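Local atomic coordinates of O-methyltransferase (Bacillus halodurans, PDB entry 2GPY), a protein that probably transfers a methyl group from S-adenosylmethionine to a hydroxyl of a still unidentified acceptor, as metal-dependent O-methyltransferases do. Residues 54-59 with 126-131; 20-25 with 99-104; 158-163 with 204-209; 141-146 with 189-194. All blocks are in the same frame, centred on the assembly; numbering follows the deposited sequence.

Contact 1 of 4, residues 54-59 with 126-131; sequences APARIL and LFDVLF
The carbonyl oxygen of L126 takes NE of R57 at 3.2 Å, lying in the guanidinium plane although the donor stands well above the carbonyl plane; NH2 of the same group bonds to P125. The ring of F127 is sandwiched. L59 CB sits over the centre of one face, 3.5 Å from the F127 ring centroid, a CH-pi contact, and R57 brings NH2 over the opposite face in an off-centre cation-pi pair, its chain bent at chi3 (51°) to get there. At D128 the chain turns a corner, and OD2 of D128 grips two backbone donors: A56 N at 2.8 Å, from above the carboxylate plane, and R57 N at 3.0 Å, on the anti side. OD1 makes a salt bridge with R151. Beyond this corner runs the parallel pairing of strands 57-61 and 127-133, neighbours in the middle of the Rossmann-like sheet of class I methyltransferases. V129 O accepts L59 N at 2.9 Å in a nearly straight bond (174°), while CG2 of V129 packs on P55 CB at 3.6 Å. L130 lies alongside L59 on the other face of the sheet, its CD1 3.8 Å from L59 CD2. F131 N then bonds to L59 O at 2.8 Å.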
# COMPACT_ATOMS: atom_id res chain seq x y z
N ALA B 54 -1.57 8.67 -1.22
CA ALA B 54 -1.85 10.11 -1.46
C ALA B 54 -2.50 10.41 -2.83
O ALA B 54 -2.03 11.29 -3.59
CB ALA B 54 -0.57 10.97 -1.26
N PRO B 55 -3.60 9.71 -3.16
CA PRO B 55 -4.21 9.94 -4.48
C PRO B 55 -4.95 11.27 -4.50
O PRO B 55 -5.44 11.71 -3.46
CB PRO B 55 -5.16 8.76 -4.62
CG PRO B 55 -5.56 8.41 -3.19
CD PRO B 55 -4.32 8.69 -2.37
N ALA B 56 -5.01 11.92 -5.67
CA ALA B 56 -5.78 13.15 -5.83
C ALA B 56 -7.20 12.91 -6.36
O ALA B 56 -8.09 13.74 -6.13
CB ALA B 56 -5.03 14.13 -6.75
N ARG B 57 -7.40 11.83 -7.11
CA ARG B 57 -8.67 11.61 -7.83
C ARG B 57 -9.04 10.13 -7.69
O ARG B 57 -8.24 9.25 -8.05
CB ARG B 57 -8.51 11.95 -9.32
CG ARG B 57 -8.28 13.46 -9.62
CD ARG B 57 -8.12 13.71 -11.12
NE ARG B 57 -9.20 13.11 -11.91
CZ ARG B 57 -10.48 13.49 -11.89
NH1 ARG B 57 -10.90 14.49 -11.11
NH2 ARG B 57 -11.35 12.86 -12.66
N ILE B 58 -10.22 9.86 -7.15
CA ILE B 58 -10.68 8.49 -6.88
C ILE B 58 -12.02 8.29 -7.59
O ILE B 58 -12.91 9.16 -7.54
CB ILE B 58 -10.87 8.25 -5.37
CG1 ILE B 58 -9.54 8.48 -4.64
CG2 ILE B 58 -11.48 6.83 -5.08
CD1 ILE B 58 -9.68 8.70 -3.10
N LEU B 59 -12.15 7.16 -8.29
CA LEU B 59 -13.42 6.75 -8.88
C LEU B 59 -13.93 5.49 -8.17
O LEU B 59 -13.20 4.51 -7.99
CB LEU B 59 -13.25 6.48 -10.38
CG LEU B 59 -14.48 5.87 -11.06
CD1 LEU B 59 -15.69 6.81 -11.01
CD2 LEU B 59 -14.13 5.49 -12.48
N LEU B 126 -7.73 11.26 -15.86
CA LEU B 126 -7.43 9.93 -15.32
C LEU B 126 -7.49 9.94 -13.79
O LEU B 126 -7.20 10.94 -13.14
CB LEU B 126 -6.06 9.44 -15.80
CG LEU B 126 -5.83 9.15 -17.29
CD1 LEU B 126 -4.38 8.81 -17.55
CD2 LEU B 126 -6.75 8.03 -17.81
N PHE B 127 -7.90 8.80 -13.23
CA PHE B 127 -8.00 8.60 -11.81
C PHE B 127 -6.73 7.94 -11.26
O PHE B 127 -6.07 7.20 -11.96
CB PHE B 127 -9.25 7.75 -11.53
CG PHE B 127 -10.54 8.47 -11.82
CD1 PHE B 127 -11.11 9.32 -10.88
CD2 PHE B 127 -11.17 8.33 -13.08
CE1 PHE B 127 -12.32 10.03 -11.15
CE2 PHE B 127 -12.37 9.02 -13.36
CZ PHE B 127 -12.94 9.87 -12.40
N ASP B 128 -6.39 8.24 -10.01
CA ASP B 128 -5.30 7.60 -9.31
C ASP B 128 -5.74 6.29 -8.70
O ASP B 128 -4.91 5.43 -8.45
CB ASP B 128 -4.78 8.50 -8.18
CG ASP B 128 -4.31 9.84 -8.70
OD1 ASP B 128 -3.44 9.81 -9.57
OD2 ASP B 128 -4.85 10.90 -8.28
N VAL B 129 -7.04 6.17 -8.41
CA VAL B 129 -7.58 4.99 -7.73
C VAL B 129 -8.95 4.68 -8.34
O VAL B 129 -9.75 5.60 -8.53
CB VAL B 129 -7.76 5.23 -6.18
CG1 VAL B 129 -8.54 4.05 -5.51
CG2 VAL B 129 -6.43 5.48 -5.46
N LEU B 130 -9.21 3.39 -8.59
CA LEU B 130 -10.53 2.88 -8.91
C LEU B 130 -10.90 1.91 -7.80
O LEU B 130 -10.12 1.02 -7.48
CB LEU B 130 -10.48 2.11 -10.26
CG LEU B 130 -11.74 1.31 -10.62
CD1 LEU B 130 -13.01 2.27 -10.74
CD2 LEU B 130 -11.58 0.46 -11.91
N PHE B 131 -12.08 2.07 -7.22
CA PHE B 131 -12.49 1.23 -6.09
C PHE B 131 -13.74 0.47 -6.52
O PHE B 131 -14.77 1.08 -6.82
CB PHE B 131 -12.79 2.15 -4.87
CG PHE B 131 -13.16 1.41 -3.60
CD1 PHE B 131 -12.71 0.12 -3.36
CD2 PHE B 131 -13.91 2.04 -2.62
CE1 PHE B 131 -13.06 -0.56 -2.15
CE2 PHE B 131 -14.28 1.36 -1.41
CZ PHE B 131 -13.85 0.07 -1.20

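Contact 2 of 4, residues 20-25 with 99-104; sequences DQYIEQ and KALGLE
Y22 and A100 meet at the far end of the tyrosine: the hydroxyl OH of Y22 lies 3.3 Å from A100 CB, and ring carbon CZ of Y22 is 3.5 Å from the same methyl. The methyl comes to the ring obliquely. With CG anti to the backbone N (chi1 -168°), the Y22 ring is carried off helix 21-32 toward the end of helix 88-100, where A100 is the last helical residue. L101, the first residue to leave that helix, crosses the tyrosine at a slant and divides its two methyls between neighbours. CD1 of L101 approaches Y22 CD2 at 3.9 Å and I23 CD1 at 4.0 Å; its CD2 slides past D20, 3.6 Å from D20 OD2. D20 is the N-cap of helix 21-32, its OD1 receiving a weak capping bond from Y22 N, while on the other side a Schellman motif with G102 as its C-prime residue ends helix 88-100. The start of one helix is thus packed on the end of another. I23 and L101 both also rest on I70 of helix 67-75. The Y22 ring meets the ring of H97, which binds a zinc ion together with E29 and E93. With an alanine here in place of Y22, A100 CB would probably lose its partner on the other segment, L101 would keep only I23 and D20 there, and H97 would lose its aromatic neighbour. The two segments share neither hydrogen bonds nor salt bridges, so the fit rests on van der Waals contact between methyls, a ring and a carboxylate oxygen, at a place near the protein surface.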
# COMPACT_ATOMS: atom_id res chain seq x y z
N ASP B 20 -16.97 10.21 13.75
CA ASP B 20 -17.98 11.24 14.00
C ASP B 20 -19.32 10.55 14.26
O ASP B 20 -19.64 9.55 13.61
CB ASP B 20 -18.05 12.19 12.79
CG ASP B 20 -19.33 13.04 12.73
OD1 ASP B 20 -19.94 13.38 13.77
OD2 ASP B 20 -19.73 13.39 11.60
N GLN B 21 -20.11 11.06 15.22
CA GLN B 21 -21.38 10.41 15.55
C GLN B 21 -22.24 10.14 14.28
O GLN B 21 -22.97 9.13 14.19
CB GLN B 21 -22.15 11.19 16.64
CG GLN B 21 -23.14 12.26 16.14
CD GLN B 21 -23.82 13.09 17.26
OE1 GLN B 21 -24.52 12.54 18.11
NE2 GLN B 21 -23.66 14.42 17.22
N TYR B 22 -22.16 11.05 13.31
CA TYR B 22 -23.00 10.93 12.09
C TYR B 22 -22.61 9.71 11.27
O TYR B 22 -23.48 9.04 10.71
CB TYR B 22 -22.90 12.17 11.22
CG TYR B 22 -23.95 12.25 10.11
CD1 TYR B 22 -25.20 12.84 10.34
CD2 TYR B 22 -23.68 11.76 8.82
CE1 TYR B 22 -26.17 12.93 9.33
CE2 TYR B 22 -24.63 11.86 7.80
CZ TYR B 22 -25.88 12.43 8.07
OH TYR B 22 -26.83 12.55 7.10
N ILE B 23 -21.30 9.47 11.19
CA ILE B 23 -20.69 8.29 10.53
C ILE B 23 -21.08 7.01 11.28
O ILE B 23 -21.48 6.03 10.65
CB ILE B 23 -19.16 8.44 10.49
CG1 ILE B 23 -18.80 9.82 9.90
CG2 ILE B 23 -18.46 7.29 9.71
CD1 ILE B 23 -18.82 9.86 8.43
N GLU B 24 -20.99 7.03 12.61
CA GLU B 24 -21.42 5.89 13.42
C GLU B 24 -22.90 5.57 13.20
O GLU B 24 -23.28 4.40 13.19
CB GLU B 24 -21.11 6.12 14.91
CG GLU B 24 -19.62 6.30 15.13
CD GLU B 24 -19.15 5.96 16.52
OE1 GLU B 24 -19.87 6.24 17.49
OE2 GLU B 24 -18.02 5.44 16.64
N GLN B 25 -23.72 6.61 13.03
CA GLN B 25 -25.13 6.46 12.75
C GLN B 25 -25.35 5.85 11.36
O GLN B 25 -26.30 5.08 11.16
CB GLN B 25 -25.84 7.81 12.87
CG GLN B 25 -27.38 7.78 12.68
CD GLN B 25 -28.14 7.09 13.82
OE1 GLN B 25 -27.66 6.97 14.95
NE2 GLN B 25 -29.36 6.63 13.52
N LYS B 99 -24.17 15.90 1.57
CA LYS B 99 -24.56 17.26 1.91
C LYS B 99 -24.48 17.51 3.41
O LYS B 99 -24.02 18.58 3.84
CB LYS B 99 -25.98 17.55 1.41
CG LYS B 99 -26.07 17.87 -0.08
CD LYS B 99 -27.53 18.06 -0.56
CE LYS B 99 -28.02 19.47 -0.32
NZ LYS B 99 -29.31 19.77 -1.04
N ALA B 100 -24.95 16.55 4.20
CA ALA B 100 -24.93 16.66 5.67
C ALA B 100 -23.56 17.06 6.20
O ALA B 100 -23.46 17.83 7.17
CB ALA B 100 -25.34 15.35 6.29
N LEU B 101 -22.52 16.49 5.59
CA LEU B 101 -21.16 16.65 6.04
C LEU B 101 -20.41 17.74 5.30
O LEU B 101 -19.22 17.89 5.50
CB LEU B 101 -20.41 15.30 5.99
CG LEU B 101 -21.10 14.27 6.89
CD1 LEU B 101 -20.63 12.87 6.58
CD2 LEU B 101 -20.88 14.64 8.42
N GLY B 102 -21.09 18.49 4.44
CA GLY B 102 -20.45 19.62 3.75
C GLY B 102 -19.44 19.17 2.71
O GLY B 102 -18.51 19.89 2.40
N LEU B 103 -19.65 17.98 2.13
CA LEU B 103 -18.65 17.37 1.24
C LEU B 103 -18.96 17.44 -0.27
O LEU B 103 -18.25 16.85 -1.10
CB LEU B 103 -18.38 15.92 1.66
CG LEU B 103 -17.67 15.74 3.02
CD1 LEU B 103 -17.66 14.22 3.47
CD2 LEU B 103 -16.25 16.26 2.94
N GLU B 104 -20.00 18.17 -0.65
CA GLU B 104 -20.44 18.16 -2.04
C GLU B 104 -19.39 18.67 -3.04
O GLU B 104 -19.40 18.29 -4.23
CB GLU B 104 -21.74 18.96 -2.21
CG GLU B 104 -22.81 18.13 -2.90
CD GLU B 104 -24.11 18.88 -3.10
OE1 GLU B 104 -24.22 20.04 -2.64
OE2 GLU B 104 -25.02 18.30 -3.73

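Contact 3 of 4, residues 158-163 with 204-209; sequences SDNVLF and VGDGIA. With MG (magnesium ion), chain G; ZN (zinc ion), chain H.
N160 and D206 meet at a magnesium ion, to which N160 gives OD1 and D206 gives OD2, the latter at 2.1 Å; four waters complete six ligands. N160 has CG anti to its carbonyl carbon (chi1 -59°), which brings OD1 round to the metal although its CB points away from segment 204-209. The two side chains lie side by side, amide and carboxylate planes 38° apart. N160 OD1 and D206 OD2 come within 3.1 Å of each other because both bind the metal. The other oxygen of D206, OD1, is 2.1 Å from a zinc ion, so one carboxylate bridges two cations. In the next shell, N160 ND2 bonds to a metal-bound water and to D133 OD1, which fixes the amide with its oxygen on the magnesium. The backbone of D206 is held too: its O accepts both L162 N at 2.9 Å and F163 N at 3.0 Å, and its N is linked by a water to D159 OD1. A type II' turn from V204 to G207 presents the aspartate, and at G207 a side chain would collide with L162 N. Further out, S158 and A209 form an antiparallel hydrogen-bonded pair, S158 N to A209 O and A209 N to S158 O, both 2.9 Å. N160 and D206 are the direct protein ligands here; the site's place at a strand's C-terminal end and the Asp-Asn pair D159-N160 are consistent with catechol O-methyltransferase-like enzymes on their Rossmann-like fold.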
# COMPACT_ATOMS: atom_id res chain seq x y z
N SER B 158 -9.96 -3.80 -4.91
CA SER B 158 -11.17 -4.63 -4.93
C SER B 158 -11.50 -5.11 -3.52
O SER B 158 -10.70 -5.80 -2.90
CB SER B 158 -10.97 -5.84 -5.83
OG SER B 158 -10.58 -5.51 -7.16
N ASP B 159 -12.68 -4.74 -3.01
CA ASP B 159 -13.15 -5.22 -1.72
C ASP B 159 -13.74 -6.64 -1.82
O ASP B 159 -14.16 -7.06 -2.92
CB ASP B 159 -14.23 -4.26 -1.17
CG ASP B 159 -14.52 -4.49 0.30
OD1 ASP B 159 -13.71 -5.16 0.99
OD2 ASP B 159 -15.58 -4.01 0.75
N ASN B 160 -13.78 -7.36 -0.69
CA ASN B 160 -14.48 -8.64 -0.58
C ASN B 160 -13.93 -9.73 -1.47
O ASN B 160 -14.68 -10.58 -1.98
CB ASN B 160 -16.01 -8.46 -0.77
CG ASN B 160 -16.62 -7.50 0.23
OD1 ASN B 160 -16.43 -7.68 1.45
ND2 ASN B 160 -17.36 -6.48 -0.25
N VAL B 161 -12.59 -9.75 -1.62
CA VAL B 161 -11.91 -10.73 -2.46
C VAL B 161 -11.62 -12.08 -1.77
O VAL B 161 -11.37 -13.08 -2.46
CB VAL B 161 -10.57 -10.19 -3.06
CG1 VAL B 161 -10.81 -8.99 -3.96
CG2 VAL B 161 -9.60 -9.84 -1.97
N LEU B 162 -11.62 -12.11 -0.43
CA LEU B 162 -11.42 -13.37 0.30
C LEU B 162 -12.71 -13.93 0.92
O LEU B 162 -12.90 -15.15 0.92
CB LEU B 162 -10.33 -13.26 1.36
CG LEU B 162 -8.90 -12.98 0.87
CD1 LEU B 162 -7.99 -12.68 2.06
CD2 LEU B 162 -8.33 -14.12 0.00
N PHE B 163 -13.57 -13.06 1.44
CA PHE B 163 -14.83 -13.46 2.09
C PHE B 163 -16.03 -12.76 1.47
O PHE B 163 -15.95 -11.58 1.12
CB PHE B 163 -14.80 -13.19 3.60
CG PHE B 163 -13.84 -14.07 4.35
CD1 PHE B 163 -14.18 -15.39 4.67
CD2 PHE B 163 -12.59 -13.59 4.73
CE1 PHE B 163 -13.28 -16.22 5.36
CE2 PHE B 163 -11.68 -14.41 5.42
CZ PHE B 163 -12.03 -15.73 5.73
N VAL B 204 -6.85 -8.29 5.12
CA VAL B 204 -7.46 -7.35 6.05
C VAL B 204 -8.94 -7.20 5.69
O VAL B 204 -9.30 -7.21 4.51
CB VAL B 204 -6.73 -5.99 6.00
CG1 VAL B 204 -6.74 -5.39 4.58
CG2 VAL B 204 -7.32 -5.06 7.00
N GLY B 205 -9.78 -7.07 6.70
CA GLY B 205 -11.23 -7.05 6.49
C GLY B 205 -11.64 -8.33 5.78
O GLY B 205 -11.26 -9.42 6.20
N ASP B 206 -12.39 -8.18 4.69
CA ASP B 206 -12.86 -9.32 3.90
C ASP B 206 -11.92 -9.68 2.74
O ASP B 206 -12.29 -10.42 1.82
CB ASP B 206 -14.30 -9.03 3.40
CG ASP B 206 -15.31 -9.09 4.53
OD1 ASP B 206 -15.05 -9.82 5.51
OD2 ASP B 206 -16.39 -8.44 4.46
N GLY B 207 -10.70 -9.16 2.78
CA GLY B 207 -9.76 -9.31 1.67
C GLY B 207 -9.88 -8.11 0.74
O GLY B 207 -11.00 -7.74 0.30
N ILE B 208 -8.74 -7.48 0.50
CA ILE B 208 -8.66 -6.36 -0.42
C ILE B 208 -7.57 -6.68 -1.43
O ILE B 208 -6.42 -6.92 -1.03
CB ILE B 208 -8.30 -5.06 0.29
CG1 ILE B 208 -9.31 -4.75 1.42
CG2 ILE B 208 -8.25 -3.90 -0.75
CD1 ILE B 208 -8.87 -3.56 2.27
N ALA B 209 -7.92 -6.71 -2.71
CA ALA B 209 -6.88 -6.86 -3.73
C ALA B 209 -6.42 -5.48 -4.12
O ALA B 209 -7.24 -4.55 -4.27
CB ALA B 209 -7.43 -7.57 -4.93
MG MG G . -17.30 -7.03 3.19
ZN ZN H . -16.47 -9.79 7.06
O HOH W 1 -7.94 -5.00 -7.47
O HOH W 2 -12.44 -5.54 3.70
O HOH W 3 -15.73 -5.59 3.66
O HOH W 4 -18.52 -5.53 2.38
O HOH W 5 -18.99 -8.15 2.85
O HOH W 6 -18.17 -6.60 5.00

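Contact 4 of 4, residues 141-146 with 189-194; sequences RFFDMY and QWLLEH. With ZN (zinc ion), chain J.
Helices 139-146 and 189-193 stand well apart here, with the CA atoms of F143 and L191 9.1 Å from each other, and side chains span the gap. F143 reaches across with CG anti to its own N (chi1 -173°). W190 drives the edge of its six-membered ring at one face of F143, CH2 of W190 lying 3.5 Å from F143 CG, in a T-shaped pair with planes at 80°. F143 in turn aims an edge at the face of H194, its CE1 4.0 Å from H194 CE1, the planes inclined at 57°. CD1 of L191 adds a contact of 3.6 Å with F143 CE2. A serine in place of F143 would probably open a gap between the helices, with the edge of W190, the methyl of L191 and the face of H194 all left without their common partner. Beside the rings, D144 OD1 and H194 NE2 each bind a zinc ion at 2.1 Å, and a water is a third ligand; the metal joins a carboxylate and an imidazole that make no direct bond. The arrangement is an aromatic cluster flanked by a zinc site, tying together two elements that cover one side of the Rossmann-like methyltransferase sheet.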
# COMPACT_ATOMS: atom_id res chain seq x y z
N ARG B 141 -16.74 -6.92 -15.52
CA ARG B 141 -17.07 -5.94 -16.55
C ARG B 141 -16.67 -4.54 -16.09
O ARG B 141 -16.13 -3.77 -16.88
CB ARG B 141 -18.57 -5.97 -16.92
CG ARG B 141 -18.99 -7.25 -17.62
CD ARG B 141 -20.38 -7.08 -18.19
NE ARG B 141 -20.33 -6.71 -19.60
CZ ARG B 141 -21.38 -6.29 -20.30
NH1 ARG B 141 -22.57 -6.15 -19.72
NH2 ARG B 141 -21.24 -5.99 -21.59
N PHE B 142 -16.87 -4.24 -14.80
CA PHE B 142 -16.44 -2.96 -14.25
C PHE B 142 -14.93 -2.79 -14.32
O PHE B 142 -14.42 -1.70 -14.65
CB PHE B 142 -16.86 -2.78 -12.79
CG PHE B 142 -18.34 -2.65 -12.59
CD1 PHE B 142 -19.16 -2.15 -13.60
CD2 PHE B 142 -18.91 -3.02 -11.37
CE1 PHE B 142 -20.54 -2.03 -13.40
CE2 PHE B 142 -20.30 -2.91 -11.17
CZ PHE B 142 -21.10 -2.41 -12.18
N PHE B 143 -14.22 -3.86 -13.97
CA PHE B 143 -12.76 -3.85 -14.06
C PHE B 143 -12.31 -3.53 -15.49
O PHE B 143 -11.52 -2.62 -15.70
CB PHE B 143 -12.15 -5.18 -13.58
CG PHE B 143 -10.63 -5.16 -13.49
CD1 PHE B 143 -9.84 -5.34 -14.62
CD2 PHE B 143 -10.01 -4.94 -12.29
CE1 PHE B 143 -8.43 -5.30 -14.53
CE2 PHE B 143 -8.61 -4.90 -12.18
CZ PHE B 143 -7.82 -5.10 -13.30
N ASP B 144 -12.82 -4.28 -16.47
CA ASP B 144 -12.38 -4.10 -17.87
C ASP B 144 -12.69 -2.70 -18.40
O ASP B 144 -11.89 -2.11 -19.14
CB ASP B 144 -13.02 -5.18 -18.75
CG ASP B 144 -12.30 -6.52 -18.65
OD1 ASP B 144 -11.24 -6.58 -17.99
OD2 ASP B 144 -12.77 -7.52 -19.23
N MSE B 145 -13.86 -2.20 -18.03
CA MSE B 145 -14.38 -0.93 -18.53
C MSE B 145 -13.67 0.30 -17.96
O MSE B 145 -13.44 1.27 -18.68
CB MSE B 145 -15.88 -0.80 -18.23
CG MSE B 145 -16.43 0.56 -18.58
SE MSE B 145 -18.35 0.58 -18.88
CE MSE B 145 -18.43 -0.69 -20.38
N TYR B 146 -13.36 0.25 -16.66
CA TYR B 146 -12.83 1.40 -15.93
C TYR B 146 -11.33 1.37 -15.65
O TYR B 146 -10.75 2.38 -15.30
CB TYR B 146 -13.63 1.62 -14.64
CG TYR B 146 -15.00 2.16 -14.97
CD1 TYR B 146 -15.15 3.48 -15.35
CD2 TYR B 146 -16.13 1.33 -15.01
CE1 TYR B 146 -16.40 3.99 -15.72
CE2 TYR B 146 -17.39 1.83 -15.37
CZ TYR B 146 -17.50 3.17 -15.74
OH TYR B 146 -18.72 3.72 -16.09
N GLN B 189 -8.32 -16.00 -9.90
CA GLN B 189 -7.26 -16.23 -10.87
C GLN B 189 -7.20 -15.18 -11.98
O GLN B 189 -6.11 -14.72 -12.31
CB GLN B 189 -7.24 -17.66 -11.43
CG GLN B 189 -6.35 -18.62 -10.60
CD GLN B 189 -5.02 -17.98 -10.13
OE1 GLN B 189 -4.83 -17.73 -8.93
NE2 GLN B 189 -4.11 -17.71 -11.07
N TRP B 190 -8.39 -14.72 -12.48
CA TRP B 190 -8.35 -13.83 -13.66
C TRP B 190 -7.73 -12.52 -13.25
O TRP B 190 -6.98 -11.91 -14.01
CB TRP B 190 -9.74 -13.61 -14.28
CG TRP B 190 -10.64 -12.72 -13.49
CD1 TRP B 190 -11.63 -13.10 -12.63
CD2 TRP B 190 -10.61 -11.27 -13.44
NE1 TRP B 190 -12.22 -11.98 -12.06
CE2 TRP B 190 -11.61 -10.85 -12.54
CE3 TRP B 190 -9.83 -10.29 -14.09
CZ2 TRP B 190 -11.85 -9.50 -12.26
CZ3 TRP B 190 -10.08 -8.95 -13.80
CH2 TRP B 190 -11.08 -8.57 -12.90
N LEU B 191 -8.01 -12.10 -12.02
CA LEU B 191 -7.49 -10.85 -11.53
C LEU B 191 -5.98 -10.98 -11.35
O LEU B 191 -5.22 -10.10 -11.76
CB LEU B 191 -8.15 -10.49 -10.20
CG LEU B 191 -7.61 -9.20 -9.60
CD1 LEU B 191 -7.80 -8.01 -10.58
CD2 LEU B 191 -8.31 -8.93 -8.26
N LEU B 192 -5.56 -12.09 -10.74
CA LEU B 192 -4.15 -12.25 -10.37
C LEU B 192 -3.20 -12.38 -11.57
O LEU B 192 -2.00 -12.09 -11.42
CB LEU B 192 -4.00 -13.42 -9.40
CG LEU B 192 -4.74 -13.16 -8.07
CD1 LEU B 192 -4.91 -14.42 -7.23
CD2 LEU B 192 -4.08 -12.04 -7.28
N GLU B 193 -3.71 -12.79 -12.73
CA GLU B 193 -2.87 -12.99 -13.93
C GLU B 193 -3.15 -12.03 -15.10
O GLU B 193 -2.60 -12.18 -16.20
CB GLU B 193 -2.88 -14.46 -14.38
CG GLU B 193 -4.23 -15.05 -14.75
CD GLU B 193 -4.10 -16.51 -15.21
OE1 GLU B 193 -3.16 -17.21 -14.77
OE2 GLU B 193 -4.95 -16.96 -16.02
N HIS B 194 -3.99 -11.03 -14.83
CA HIS B 194 -4.26 -9.94 -15.76
C HIS B 194 -2.98 -9.14 -15.99
O HIS B 194 -2.40 -8.61 -15.03
CB HIS B 194 -5.28 -8.99 -15.13
CG HIS B 194 -6.28 -8.46 -16.11
ND1 HIS B 194 -5.99 -7.43 -16.98
CD2 HIS B 194 -7.55 -8.84 -16.37
CE1 HIS B 194 -7.04 -7.19 -17.73
NE2 HIS B 194 -8.00 -8.04 -17.39
ZN ZN J . -9.68 -7.82 -18.56
O HOH W 7 -10.53 -9.63 -17.98

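Overall arrangement
Contacts 1 and 3 are the buried ones and belong to one sheet: strands 127-133 and 154-159 are neighbours in it, and F131 packs on D159. Their backbones bond directly, parallel in contact 1 and antiparallel in contact 3, where a metal site crowns the strand ends. Contact 4 is partly buried and joins helices by rings and a zinc ion; Y146 rests on L59 and L130 of contact 1, and L191 on A209 of contact 3. Contact 2 is apart, a surface meeting of helix ends without bonds across it, its centre about 33 Å from that of contact 4, on the opposite side of the chain's centre. Backbone ladders thus give way outward to side-chain packing.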